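Local atomic coordinates of beta-glucoside phosphorylase BglX (Unidentified, PDB entry 5VQE), a protein that probably cleaves beta-glucosides by phosphorolysis, as a member of glycoside hydrolase family 3 that binds a 2-fluoroglucose in its TIM-barrel domain. Residues A[32-35]-A[36-39]; A[294-298]-A[299-303]; A[307-310]-A[311-315]; A[444-448]-A[449-453]. All coordinates share one frame; numbering follows the deposited sequence. Where two conformers were deposited one is given.

Contacts 1, 2 and 3 belong to the TIM-barrel domain, whereas contact 4 lies in a separate mixed sheet, its centre more than 50 Å from the other three. Contacts 1 and 3 are buried and touch each other: L37 packs on I309, D314 and M315 where two neighbouring barrel strands begin, and both contacts are helix ends held mainly by backbone bonds. Contact 2 is a surface turn leading into helix 301-310, the helix that contact 3 terminates, and it relies on water and an arginine. Contact 4, also at the surface, closes an edge strand with a carboxylate, two waters and an aromatic ring beside a guanidinium group.

Contact 1. Residues A[32-35]-A[36-39]; sequences EKLG and QLIC
Q36 folds back over the last turn of helix 30-36 and meets the carbonyls of E32 and K33. Its CB rests 3.4 Å from K33 O. The next carbon, CG, comes within 3.5 Å of E32 O, the same oxygen that accepts the backbone N of Q36 in an i to i+4 helix bond of 3.1 Å. A bend at chi2 (-62°) then carries the amide to a water, with Q36 NE2 donating to the water oxygen over 3.0 Å; this water in turn donates to E32 O at 2.8 Å. The other tip atom, OE1, accepts from K354 NZ. One carbonyl at the helix end is therefore gripped by a backbone N-H and a water together.

Past Q36 the turn tightens. L37 N is weakly bonded to K33 O and turns chiefly to L34 O, approaching from above the carbonyl plane, while I38 N bonds to G35 O at 3.0 Å. This shift to i to i+3 bonding releases the chain into strand 38-42 of the barrel. L34 CD2 and L37 CD1 meet at 4.1 Å, the former residue packing on helix 322-335 and the latter on helix 340-356. With K33 paired to D344 and E32 to K84, the charged ends point elsewhere; in this buried helix terminus backbone N-H groups serve E32 O, L34 O and G35 O, the water adds to E32 O, and the leucines give apolar packing.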
loop_
_atom_site.group_PDB
_atom_site.type_symbol
_atom_site.label_atom_id
_atom_site.label_comp_id
_atom_site.label_asym_id
_atom_site.label_seq_id
_atom_site.Cartn_x
_atom_site.Cartn_y
_atom_site.Cartn_z
ATOM N N GLU A 32 18.304 -18.870 -17.497
ATOM C CA GLU A 32 16.953 -19.107 -17.004
ATOM C C GLU A 32 16.864 -18.861 -15.506
ATOM O O GLU A 32 15.846 -18.359 -15.012
ATOM C CB GLU A 32 16.517 -20.536 -17.321
ATOM C CG GLU A 32 16.156 -20.760 -18.761
ATOM C CD GLU A 32 15.842 -22.209 -19.043
ATOM O OE1 GLU A 32 16.689 -23.081 -18.733
ATOM O OE2 GLU A 32 14.735 -22.472 -19.542
ATOM N N LYS A 33 17.906 -19.232 -14.765
ATOM C CA LYS A 33 17.920 -18.960 -13.333
ATOM C C LYS A 33 17.950 -17.459 -13.072
ATOM O O LYS A 33 17.193 -16.946 -12.241
ATOM C CB LYS A 33 19.108 -19.660 -12.674
ATOM C CG LYS A 33 18.944 -21.168 -12.527
ATOM C CD LYS A 33 20.231 -21.803 -12.010
ATOM C CE LYS A 33 20.220 -23.312 -12.119
ATOM N NZ LYS A 33 21.505 -23.897 -11.629
ATOM N N LEU A 34 18.804 -16.728 -13.801
ATOM C CA LEU A 34 18.834 -15.274 -13.660
ATOM C C LEU A 34 17.469 -14.660 -13.958
ATOM O O LEU A 34 17.043 -13.714 -13.284
ATOM C CB LEU A 34 19.909 -14.675 -14.577
ATOM C CG LEU A 34 21.361 -15.027 -14.223
ATOM C CD1 LEU A 34 22.332 -14.524 -15.289
ATOM C CD2 LEU A 34 21.738 -14.464 -12.858
ATOM N N GLY A 35 16.764 -15.180 -14.963
ATOM C CA GLY A 35 15.459 -14.626 -15.289
ATOM C C GLY A 35 14.440 -14.866 -14.187
ATOM O O GLY A 35 13.567 -14.027 -13.941
ATOM N N GLN A 36 14.525 -16.018 -13.519
ATOM C CA GLN A 36 13.625 -16.301 -12.400
ATOM C C GLN A 36 13.717 -15.234 -11.315
ATOM O O GLN A 36 12.752 -15.023 -10.569
ATOM C CB GLN A 36 13.945 -17.668 -11.793
ATOM C CG GLN A 36 13.432 -18.859 -12.587
ATOM C CD GLN A 36 11.926 -18.867 -12.714
ATOM O OE1 GLN A 36 11.210 -19.012 -11.723
ATOM N NE2 GLN A 36 11.433 -18.689 -13.936
ATOM N N LEU A 37 14.868 -14.571 -11.196
ATOM C CA LEU A 37 15.058 -13.553 -10.168
ATOM C C LEU A 37 14.228 -12.302 -10.412
ATOM O O LEU A 37 14.105 -11.481 -9.498
ATOM C CB LEU A 37 16.524 -13.137 -10.091
ATOM C CG LEU A 37 17.583 -14.222 -9.888
ATOM C CD1 LEU A 37 18.944 -13.600 -9.975
ATOM C CD2 LEU A 37 17.416 -14.919 -8.558
ATOM N N ILE A 38 13.686 -12.115 -11.616
ATOM C CA ILE A 38 13.142 -10.825 -12.039
ATOM C C ILE A 38 11.621 -10.882 -12.043
ATOM O O ILE A 38 11.023 -11.798 -12.619
ATOM C CB ILE A 38 13.664 -10.423 -13.431
ATOM C CG1 ILE A 38 15.175 -10.205 -13.393
ATOM C CG2 ILE A 38 12.972 -9.144 -13.916
ATOM C CD1 ILE A 38 15.825 -10.102 -14.767
ATOM N N CYS A 39 10.998 -9.895 -11.411
ATOM C CA CYS A 39 9.584 -9.611 -11.602
ATOM C C CYS A 39 9.442 -8.432 -12.554
ATOM O O CYS A 39 10.050 -7.378 -12.332
ATOM C CB CYS A 39 8.897 -9.289 -10.277
ATOM S SG CYS A 39 7.188 -8.827 -10.509
HETATM O O HOH W 1 13.334 -18.251 -16.241
#

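Contact 2. Residues A[294-298]-A[299-303]; sequences GYTCS and MPRHE
R301 brings its guanidinium group to the edge of the Y295 ring, with NH1 3.8 Å from Y295 CD1 and close to the ring plane. Both residues hold CG opposite their backbone N (chi1 -174° for R301), and the arginine chain runs extended from CG to NE, long enough to span the turn. The two planes stand 77° apart, so this is an edge approach rather than a cation-pi stack. T296 CG2 touches the same nitrogen at 3.9 Å. Outside the turn, NE forms a salt bridge with D325 and NH2 bonds to T290, close in sequence to the sugar-pocket residues D288, A289 and M292.

S298 turns its hydroxyl back (chi1 -68°) so that OG donates to G294 O over 2.8 Å, close to the line of that C=O. Its backbone N bonds to Y295 O, which also receives a water 2.7 Å away; the water's second hydrogen goes to M299 O. The M299 chain runs straight to SD and bends only at chi3, leaning on A304. The hydroxyl and S298 N thus close the end of helix 293-296, the water ties it to the approach to helix 301-310, and the D325 salt bridge probably balances much of the arginine's charge.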
loop_
_atom_site.group_PDB
_atom_site.type_symbol
_atom_site.label_atom_id
_atom_site.label_comp_id
_atom_site.label_asym_id
_atom_site.label_seq_id
_atom_site.Cartn_x
_atom_site.Cartn_y
_atom_site.Cartn_z
ATOM N N GLY A 294 15.614 5.839 -4.454
ATOM C CA GLY A 294 16.263 5.255 -3.294
ATOM C C GLY A 294 17.172 4.095 -3.638
ATOM O O GLY A 294 18.208 3.898 -2.995
ATOM N N TYR A 295 16.809 3.319 -4.663
ATOM C CA TYR A 295 17.679 2.250 -5.136
ATOM C C TYR A 295 18.758 2.793 -6.060
ATOM O O TYR A 295 19.951 2.567 -5.831
ATOM C CB TYR A 295 16.857 1.184 -5.860
ATOM C CG TYR A 295 17.618 -0.085 -6.162
ATOM C CD1 TYR A 295 18.149 -0.318 -7.423
ATOM C CD2 TYR A 295 17.822 -1.043 -5.174
ATOM C CE1 TYR A 295 18.857 -1.483 -7.705
ATOM C CE2 TYR A 295 18.523 -2.209 -5.439
ATOM C CZ TYR A 295 19.035 -2.428 -6.711
ATOM O OH TYR A 295 19.730 -3.590 -6.975
ATOM N N THR A 296 18.353 3.527 -7.104
ATOM C CA THR A 296 19.287 3.880 -8.172
ATOM C C THR A 296 20.413 4.768 -7.672
ATOM O O THR A 296 21.532 4.698 -8.197
ATOM C CB THR A 296 18.564 4.587 -9.320
ATOM O OG1 THR A 296 17.953 5.793 -8.835
ATOM C CG2 THR A 296 17.498 3.685 -9.954
ATOM N N CYS A 297 20.148 5.612 -6.676
ATOM C CA CYS A 297 21.153 6.562 -6.220
ATOM C C CYS A 297 22.143 5.961 -5.234
ATOM O O CYS A 297 23.110 6.639 -4.869
ATOM C CB CYS A 297 20.479 7.773 -5.574
ATOM S SG CYS A 297 19.944 7.480 -3.871
ATOM N N SER A 298 21.946 4.715 -4.807
ATOM C CA SER A 298 22.756 4.161 -3.732
ATOM C C SER A 298 24.020 3.471 -4.212
ATOM O O SER A 298 24.936 3.273 -3.407
ATOM C CB SER A 298 21.937 3.158 -2.909
ATOM O OG SER A 298 20.916 3.814 -2.182
ATOM N N MET A 299 24.094 3.110 -5.491
ATOM C CA MET A 299 25.163 2.263 -6.005
ATOM C C MET A 299 25.063 2.266 -7.525
ATOM O O MET A 299 23.952 2.382 -8.065
ATOM C CB MET A 299 25.023 0.845 -5.437
ATOM C CG MET A 299 26.125 -0.124 -5.791
ATOM S SD MET A 299 25.889 -1.742 -5.011
ATOM C CE MET A 299 26.034 -1.347 -3.283
ATOM N N PRO A 300 26.171 2.162 -8.254
ATOM C CA PRO A 300 26.058 2.017 -9.706
ATOM C C PRO A 300 25.202 0.807 -10.036
ATOM O O PRO A 300 25.346 -0.257 -9.433
ATOM C CB PRO A 300 27.511 1.839 -10.163
ATOM C CG PRO A 300 28.307 2.524 -9.099
ATOM C CD PRO A 300 27.577 2.204 -7.822
ATOM N N ARG A 301 24.291 0.982 -10.991
ATOM C CA ARG A 301 23.278 -0.042 -11.223
ATOM C C ARG A 301 23.899 -1.379 -11.622
ATOM O O ARG A 301 23.444 -2.435 -11.168
ATOM C CB ARG A 301 22.292 0.422 -12.285
ATOM C CG ARG A 301 21.145 -0.549 -12.466
ATOM C CD ARG A 301 19.968 0.102 -13.175
ATOM N NE ARG A 301 18.780 -0.759 -13.214
ATOM C CZ ARG A 301 17.837 -0.800 -12.276
ATOM N NH1 ARG A 301 17.921 -0.039 -11.189
ATOM N NH2 ARG A 301 16.793 -1.610 -12.427
ATOM N N HIS A 302 24.941 -1.360 -12.466
ATOM C CA HIS A 302 25.518 -2.617 -12.936
ATOM C C HIS A 302 26.052 -3.449 -11.775
ATOM O O HIS A 302 26.029 -4.683 -11.840
ATOM C CB HIS A 302 26.596 -2.359 -14.005
ATOM C CG HIS A 302 27.853 -1.724 -13.498
ATOM N ND1 HIS A 302 28.049 -0.360 -13.493
ATOM C CD2 HIS A 302 29.002 -2.271 -13.032
ATOM C CE1 HIS A 302 29.251 -0.092 -13.014
ATOM N NE2 HIS A 302 29.848 -1.234 -12.726
ATOM N N GLU A 303 26.506 -2.800 -10.704
ATOM C CA GLU A 303 26.901 -3.506 -9.492
ATOM C C GLU A 303 25.705 -3.833 -8.602
ATOM O O GLU A 303 25.704 -4.875 -7.934
ATOM C CB GLU A 303 27.893 -2.666 -8.679
ATOM C CG GLU A 303 29.229 -2.394 -9.354
ATOM C CD GLU A 303 30.011 -1.278 -8.661
ATOM O OE1 GLU A 303 29.624 -0.873 -7.538
ATOM O OE2 GLU A 303 31.005 -0.797 -9.245
HETATM O O HOH W 2 21.535 1.180 -7.592
#

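Contact 3. Residues A[307-310]-A[311-315]; sequences TSIQ and NGADM
With chi1 at -67°, T307 keeps OG1 beside its backbone N and leaves CG2 anti to it, while -73° sets N311 CG beside its own N. These torsions lay the two side chains side by side, bringing T307 CG2 to 3.4 Å of N311 ND2; the polar ends find other partners, ND2 on L266 O and T307 OG1 on E303 O. The N311 backbone N also donates to T307 O at 2.8 Å. A leucine in place of N311 would probably leave the L266 carbonyl without its amide donor and the loop less firmly tied to the helix.

Helix 301-310 ends in a Schellman motif. G312 takes a positive phi of 133°, where a CB would be jammed against N311 O, and its N bonds back to I309 O from above the carbonyl plane. A313 N makes the longer return, to S308 O at 3.0 Å, and its CB sits 3.3 Å from that oxygen. I309 covers the reversed chain: its CA-H points at A313 O (3.2 Å from CA to O), and CD1 reaches this oxygen at 3.3 Å. R342 of helix 340-356 bonds I309 O through NE and, weakly, A313 O through NH2. Its NH2 forms a salt bridge with D314 OD1; D314 OD2 pairs with R276 and accepts from I285 N of strand 284-287 as the chain turns into barrel strand 316-317.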
loop_
_atom_site.group_PDB
_atom_site.type_symbol
_atom_site.label_atom_id
_atom_site.label_comp_id
_atom_site.label_asym_id
_atom_site.label_seq_id
_atom_site.Cartn_x
_atom_site.Cartn_y
_atom_site.Cartn_z
ATOM N N THR A 307 24.325 -7.448 -6.625
ATOM C CA THR A 307 24.654 -7.300 -5.212
ATOM C C THR A 307 23.418 -7.464 -4.339
ATOM O O THR A 307 23.502 -8.039 -3.247
ATOM C CB THR A 307 25.320 -5.945 -4.965
ATOM O OG1 THR A 307 26.606 -5.913 -5.607
ATOM C CG2 THR A 307 25.497 -5.673 -3.474
ATOM N N SER A 308 22.259 -6.965 -4.785
ATOM C CA SER A 308 21.039 -7.194 -4.012
ATOM C C SER A 308 20.830 -8.681 -3.784
ATOM O O SER A 308 20.551 -9.118 -2.661
ATOM C CB SER A 308 19.818 -6.594 -4.712
ATOM O OG SER A 308 19.857 -5.184 -4.708
ATOM N N ILE A 309 20.981 -9.481 -4.841
ATOM C CA ILE A 309 20.773 -10.920 -4.718
ATOM C C ILE A 309 21.839 -11.535 -3.822
ATOM O O ILE A 309 21.533 -12.330 -2.925
ATOM C CB ILE A 309 20.755 -11.588 -6.104
ATOM C CG1 ILE A 309 19.696 -10.945 -7.011
ATOM C CG2 ILE A 309 20.492 -13.070 -5.965
ATOM C CD1 ILE A 309 18.276 -10.977 -6.451
ATOM N N GLN A 310 23.107 -11.192 -4.064
ATOM C CA GLN A 310 24.187 -11.733 -3.249
ATOM C C GLN A 310 23.975 -11.419 -1.773
ATOM O O GLN A 310 24.285 -12.246 -0.906
ATOM C CB GLN A 310 25.532 -11.185 -3.718
ATOM C CG GLN A 310 26.743 -11.807 -3.007
ATOM C CD GLN A 310 26.854 -13.296 -3.224
ATOM O OE1 GLN A 310 26.440 -13.825 -4.260
ATOM N NE2 GLN A 310 27.419 -13.987 -2.246
ATOM N N ASN A 311 23.451 -10.234 -1.464
ATOM C CA ASN A 311 23.336 -9.802 -0.080
ATOM C C ASN A 311 22.037 -10.243 0.582
ATOM O O ASN A 311 21.805 -9.892 1.745
ATOM C CB ASN A 311 23.492 -8.279 0.004
ATOM C CG ASN A 311 24.929 -7.833 -0.221
ATOM O OD1 ASN A 311 25.807 -8.656 -0.465
ATOM N ND2 ASN A 311 25.173 -6.530 -0.151
ATOM N N GLY A 312 21.192 -11.007 -0.109
ATOM C CA GLY A 312 20.094 -11.672 0.565
ATOM C C GLY A 312 18.730 -11.575 -0.085
ATOM O O GLY A 312 17.799 -12.268 0.336
ATOM N N ALA A 313 18.585 -10.731 -1.101
ATOM C CA ALA A 313 17.330 -10.666 -1.836
ATOM C C ALA A 313 17.203 -11.871 -2.757
ATOM O O ALA A 313 18.177 -12.297 -3.380
ATOM C CB ALA A 313 17.253 -9.375 -2.646
ATOM N N ASP A 314 15.998 -12.431 -2.828
ATOM C CA ASP A 314 15.736 -13.535 -3.743
ATOM C C ASP A 314 15.225 -13.063 -5.092
ATOM O O ASP A 314 15.418 -13.762 -6.099
ATOM C CB ASP A 314 14.714 -14.501 -3.132
ATOM C CG ASP A 314 15.186 -15.092 -1.820
ATOM O OD1 ASP A 314 16.358 -15.531 -1.752
ATOM O OD2 ASP A 314 14.389 -15.105 -0.855
ATOM N N MET A 315 14.593 -11.893 -5.140
ATOM C CA MET A 315 13.969 -11.405 -6.361
ATOM C C MET A 315 14.111 -9.896 -6.484
ATOM O O MET A 315 13.957 -9.155 -5.503
ATOM C CB MET A 315 12.496 -11.824 -6.378
ATOM C CG MET A 315 11.666 -11.258 -7.493
ATOM S SD MET A 315 10.069 -12.094 -7.682
ATOM C CE MET A 315 10.400 -13.742 -7.170
#

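Contact 4. Residues A[444-448]-A[449-453]; sequences IVHWF and EEVPR
E450 brings its carboxylate across H446 and W447 at the end of strand 444-447, and a water links E450 OE1 to V445 O, donating to both. At H446, OE1 lies at the imidazole edge near the ring plane and 3.5 Å from CB; V451 CG1 packs on H446 CB at 3.7 Å. W447 N donates to E450 OE1 over 2.9 Å, meeting the oxygen on its anti side, 29° out of the carboxylate plane. The return bond, from E450 N to W447 O, is equally short, so E450 grips W447 by backbone and side chain.

F448 comes next, with CG opposite its backbone N (chi1 -177°), which swings the ring out to R453. The guanidinium plane is 10° from that of the ring, and R453 NE approaches F448 CZ to 3.5 Å. A water sits 3.4 Å above the ring plane, over its centre; it accepts from R453 NE and lies 2.8 Å from both F448 O and V451 O, joining the turn's carbonyls to the arginine. With an alanine here the ring is gone, and the R453 guanidinium would probably turn more freely and the water lose the face it lies over.

The strand is the edge of the mixed sheet, parallel to strand 412-419 and bonded to I413 and L415. On the side facing helix 429-441, V445 packs on L438 and W447 stacks on Y427, with a cation-pi contact to K435.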
loop_
_atom_site.group_PDB
_atom_site.type_symbol
_atom_site.label_atom_id
_atom_site.label_comp_id
_atom_site.label_asym_id
_atom_site.label_seq_id
_atom_site.Cartn_x
_atom_site.Cartn_y
_atom_site.Cartn_z
ATOM N N ILE A 444 -29.156 23.772 0.736
ATOM C CA ILE A 444 -28.707 24.450 -0.471
ATOM C C ILE A 444 -27.188 24.500 -0.422
ATOM O O ILE A 444 -26.609 24.969 0.564
ATOM C CB ILE A 444 -29.318 25.856 -0.578
ATOM C CG1 ILE A 444 -30.828 25.740 -0.802
ATOM C CG2 ILE A 444 -28.660 26.644 -1.699
ATOM C CD1 ILE A 444 -31.562 27.050 -0.739
ATOM N N VAL A 445 -26.541 23.987 -1.464
ATOM C CA VAL A 445 -25.097 23.778 -1.458
ATOM C C VAL A 445 -24.508 24.323 -2.747
ATOM O O VAL A 445 -24.853 23.850 -3.837
ATOM C CB VAL A 445 -24.731 22.294 -1.299
ATOM C CG1 VAL A 445 -23.214 22.141 -1.086
ATOM C CG2 VAL A 445 -25.487 21.680 -0.140
ATOM N N HIS A 446 -23.605 25.298 -2.623
ATOM C CA HIS A 446 -22.816 25.789 -3.740
ATOM C C HIS A 446 -21.348 25.460 -3.518
ATOM O O HIS A 446 -20.873 25.401 -2.379
ATOM C CB HIS A 446 -22.947 27.307 -3.917
ATOM C CG HIS A 446 -24.306 27.760 -4.343
ATOM N ND1 HIS A 446 -25.337 27.959 -3.452
ATOM C CD2 HIS A 446 -24.800 28.063 -5.566
ATOM C CE1 HIS A 446 -26.410 28.364 -4.109
ATOM N NE2 HIS A 446 -26.111 28.434 -5.393
ATOM N N TRP A 447 -20.634 25.241 -4.614
ATOM C CA TRP A 447 -19.185 25.127 -4.543
ATOM C C TRP A 447 -18.572 26.492 -4.234
ATOM O O TRP A 447 -19.114 27.535 -4.607
ATOM C CB TRP A 447 -18.604 24.627 -5.862
ATOM C CG TRP A 447 -19.058 23.276 -6.366
ATOM C CD1 TRP A 447 -19.856 23.039 -7.449
ATOM C CD2 TRP A 447 -18.685 21.988 -5.855
ATOM N NE1 TRP A 447 -20.020 21.685 -7.631
ATOM C CE2 TRP A 447 -19.311 21.019 -6.668
ATOM C CE3 TRP A 447 -17.899 21.559 -4.784
ATOM C CZ2 TRP A 447 -19.176 19.654 -6.442
ATOM C CZ3 TRP A 447 -17.765 20.199 -4.562
ATOM C CH2 TRP A 447 -18.401 19.264 -5.386
ATOM N N PHE A 448 -17.410 26.469 -3.577
ATOM C CA PHE A 448 -16.679 27.702 -3.290
ATOM C C PHE A 448 -16.510 28.553 -4.537
ATOM O O PHE A 448 -16.594 29.785 -4.480
ATOM C CB PHE A 448 -15.306 27.365 -2.718
ATOM C CG PHE A 448 -14.495 28.569 -2.321
ATOM C CD1 PHE A 448 -13.501 29.060 -3.153
ATOM C CD2 PHE A 448 -14.726 29.206 -1.118
ATOM C CE1 PHE A 448 -12.750 30.168 -2.787
ATOM C CE2 PHE A 448 -13.987 30.314 -0.749
ATOM C CZ PHE A 448 -12.994 30.793 -1.585
ATOM N N GLU A 449 -16.243 27.907 -5.670
ATOM C CA GLU A 449 -15.941 28.613 -6.901
ATOM C C GLU A 449 -17.152 29.343 -7.473
ATOM O O GLU A 449 -16.975 30.227 -8.318
ATOM C CB GLU A 449 -15.382 27.618 -7.926
ATOM C CG GLU A 449 -13.983 27.048 -7.576
ATOM C CD GLU A 449 -13.970 26.093 -6.375
ATOM O OE1 GLU A 449 -14.963 25.363 -6.152
ATOM O OE2 GLU A 449 -12.950 26.075 -5.649
ATOM N N GLU A 450 -18.364 29.027 -7.009
ATOM C CA GLU A 450 -19.591 29.551 -7.597
ATOM C C GLU A 450 -20.087 30.836 -6.957
ATOM O O GLU A 450 -20.997 31.462 -7.510
ATOM C CB GLU A 450 -20.721 28.522 -7.483
ATOM C CG GLU A 450 -20.499 27.242 -8.227
ATOM C CD GLU A 450 -21.710 26.332 -8.157
ATOM O OE1 GLU A 450 -22.145 25.982 -7.034
ATOM O OE2 GLU A 450 -22.234 25.978 -9.233
ATOM N N VAL A 451 -19.572 31.220 -5.794
ATOM C CA VAL A 451 -20.181 32.314 -5.038
ATOM C C VAL A 451 -19.112 33.345 -4.719
ATOM O O VAL A 451 -17.906 33.057 -4.791
ATOM C CB VAL A 451 -20.860 31.805 -3.745
ATOM C CG1 VAL A 451 -22.037 30.909 -4.094
ATOM C CG2 VAL A 451 -19.857 31.082 -2.865
ATOM N N PRO A 452 -19.521 34.563 -4.374
ATOM C CA PRO A 452 -18.543 35.605 -4.042
ATOM C C PRO A 452 -17.820 35.311 -2.739
ATOM O O PRO A 452 -18.240 34.485 -1.922
ATOM C CB PRO A 452 -19.395 36.876 -3.917
ATOM C CG PRO A 452 -20.721 36.531 -4.554
ATOM C CD PRO A 452 -20.903 35.079 -4.331
ATOM N N ARG A 453 -16.714 36.015 -2.551
ATOM C CA ARG A 453 -15.924 35.926 -1.335
ATOM C C ARG A 453 -15.562 37.327 -0.877
ATOM O O ARG A 453 -15.556 38.269 -1.679
ATOM C CB ARG A 453 -14.649 35.098 -1.547
ATOM C CG ARG A 453 -13.693 35.686 -2.565
ATOM C CD ARG A 453 -12.691 34.649 -3.040
ATOM N NE ARG A 453 -13.359 33.551 -3.747
ATOM C CZ ARG A 453 -13.167 33.218 -5.022
ATOM N NH1 ARG A 453 -12.297 33.874 -5.783
ATOM N NH2 ARG A 453 -13.845 32.204 -5.538
HETATM O O HOH W 3 -24.454 24.616 -6.822
HETATM O O HOH W 4 -15.975 32.085 -2.956
#